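FAD-dependent oxidoreductase (Actinomadura kijaniata, PDB 3M9V) is a flavin-dependent oxidoreductase of the acyl-CoA dehydrogenase family that binds dTDP and takes part in the biosynthesis of the sugar D-kijanose. Local coordinates at residues Asp54-Leu59 / Ala96-Ala101. Residues are numbered along the deposited sequence; the frame is centred on the assembly and turned at random.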
loop_
_atom_site.group_PDB
_atom_site.type_symbol
_atom_site.label_atom_id
_atom_site.label_comp_id
_atom_site.label_asym_id
_atom_site.label_seq_id
_atom_site.Cartn_x
_atom_site.Cartn_y
_atom_site.Cartn_z
ATOM N N ASP A 54 18.057 37.112 -1.259
ATOM C CA ASP A 54 17.867 37.886 -2.494
ATOM C C ASP A 54 16.546 37.616 -3.207
ATOM O O ASP A 54 15.965 38.487 -3.880
ATOM C CB ASP A 54 18.986 37.608 -3.520
ATOM C CG ASP A 54 19.321 36.123 -3.646
ATOM O OD1 ASP A 54 19.508 35.574 -4.757
ATOM O OD2 ASP A 54 19.379 35.476 -2.581
ATOM N N THR A 55 16.049 36.386 -3.085
ATOM C CA THR A 55 14.740 36.138 -3.686
ATOM C C THR A 55 13.708 36.982 -2.955
ATOM O O THR A 55 12.790 37.548 -3.562
ATOM C CB THR A 55 14.375 34.652 -3.475
ATOM O OG1 THR A 55 15.261 33.891 -4.303
ATOM C CG2 THR A 55 12.918 34.422 -3.839
ATOM N N PHE A 56 13.829 37.016 -1.629
ATOM C CA PHE A 56 12.845 37.758 -0.840
ATOM C C PHE A 56 12.987 39.258 -1.007
ATOM O O PHE A 56 11.981 39.975 -1.059
ATOM C CB PHE A 56 12.811 37.309 0.623
ATOM C CG PHE A 56 12.018 36.040 0.748
ATOM C CD1 PHE A 56 10.656 36.079 1.052
ATOM C CD2 PHE A 56 12.621 34.821 0.445
ATOM C CE1 PHE A 56 9.909 34.885 1.072
ATOM C CE2 PHE A 56 11.870 33.637 0.455
ATOM C CZ PHE A 56 10.516 33.675 0.774
ATOM N N ASP A 57 14.221 39.725 -1.184
ATOM C CA ASP A 57 14.337 41.145 -1.534
ATOM C C ASP A 57 13.580 41.447 -2.826
ATOM O O ASP A 57 12.843 42.425 -2.892
ATOM C CB ASP A 57 15.784 41.641 -1.625
ATOM C CG ASP A 57 16.460 41.733 -0.273
ATOM O OD1 ASP A 57 15.793 41.823 0.782
ATOM O OD2 ASP A 57 17.705 41.674 -0.251
ATOM N N ALA A 58 13.724 40.623 -3.860
ATOM C CA ALA A 58 12.967 40.885 -5.086
ATOM C C ALA A 58 11.443 40.826 -4.924
ATOM O O ALA A 58 10.717 41.606 -5.551
ATOM C CB ALA A 58 13.438 39.951 -6.217
ATOM N N LEU A 59 10.929 39.911 -4.103
ATOM C CA LEU A 59 9.474 39.798 -3.985
ATOM C C LEU A 59 8.918 41.004 -3.239
ATOM O O LEU A 59 7.825 41.488 -3.549
ATOM C CB LEU A 59 9.065 38.514 -3.253
ATOM C CG LEU A 59 9.472 37.184 -3.912
ATOM C CD1 LEU A 59 9.325 35.963 -2.995
ATOM C CD2 LEU A 59 8.733 36.947 -5.237
ATOM N N ALA A 96 10.988 24.227 -2.872
ATOM C CA ALA A 96 9.954 24.027 -1.865
ATOM C C ALA A 96 10.225 24.868 -0.614
ATOM O O ALA A 96 9.263 25.320 0.019
ATOM C CB ALA A 96 9.962 22.548 -1.481
ATOM N N SER A 97 11.496 25.026 -0.246
ATOM C CA SER A 97 11.841 25.900 0.885
ATOM C C SER A 97 11.349 27.311 0.654
ATOM O O SER A 97 10.808 27.897 1.584
ATOM C CB SER A 97 13.349 26.036 1.152
ATOM O OG SER A 97 13.856 24.780 1.584
ATOM N N THR A 98 11.526 27.848 -0.554
ATOM C CA THR A 98 11.055 29.217 -0.782
ATOM C C THR A 98 9.538 29.304 -0.659
ATOM O O THR A 98 8.981 30.291 -0.176
ATOM C CB THR A 98 11.440 29.659 -2.218
ATOM O OG1 THR A 98 12.867 29.639 -2.326
ATOM C CG2 THR A 98 10.902 31.032 -2.574
ATOM N N ALA A 99 8.853 28.291 -1.187
ATOM C CA ALA A 99 7.398 28.262 -1.089
ATOM C C ALA A 99 6.949 28.201 0.374
ATOM O O ALA A 99 5.934 28.799 0.710
ATOM C CB ALA A 99 6.819 27.062 -1.882
ATOM N N LEU A 100 7.639 27.431 1.207
ATOM C CA LEU A 100 7.190 27.175 2.566
ATOM C C LEU A 100 7.325 28.508 3.324
ATOM O O LEU A 100 6.416 28.913 4.060
ATOM C CB LEU A 100 8.086 26.123 3.227
ATOM C CG LEU A 100 7.823 25.927 4.735
ATOM C CD1 LEU A 100 6.398 25.484 4.881
ATOM C CD2 LEU A 100 8.733 24.880 5.400
ATOM N N ALA A 101 8.452 29.195 3.121
ATOM C CA ALA A 101 8.612 30.520 3.706
ATOM C C ALA A 101 7.589 31.507 3.164
ATOM O O ALA A 101 6.990 32.200 3.962
ATOM C CB ALA A 101 10.017 31.085 3.519
HETATM O O HOH W 1 14.546 31.265 -3.689
#
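F56 makes the largest share of this contact, against A101 and T98. Its CZ meets A101 CB at 3.8 Å, an apolar touch oblique to the ring. The backbone O of T98 lies at the ring edge, near its plane, 3.8 Å from F56 CZ. F56 CE2 also passes T98 CG2 at 4.1 Å, the two side chains running in opposite directions. Beside the ring, T55 and T98 meet tip to tip, their CG2 methyls 4.1 Å apart. In both threonines OG1 sits beside the backbone N (chi1 -70° and -62°) and CG2 lies anti to it, which points the methyls at each other and turns both hydroxyls to one water. That water is 2.8 Å from T55 OG1 and donates to T98 OG1 at 2.7 Å. L59 CD1 sits over one face of the F56 ring, toward its rim, and the F51 ring meets it too. I38 of helix 35-48 touches both threonines. The segment axes come no closer than 11.8 Å and cross at -48°. The contact joins helices 53-61 and 96-118 in the N-terminal helical region of the acyl-CoA dehydrogenase fold. The A101 side chain is about 5 Å from that of S173, which binds FMN in another structure of this protein; no flavin is bound to this chain here. T98 OG1 is also hydrogen-bonded to D95 OD1, so the water link ties T55 to an anchored hydroxyl beside the apolar packing.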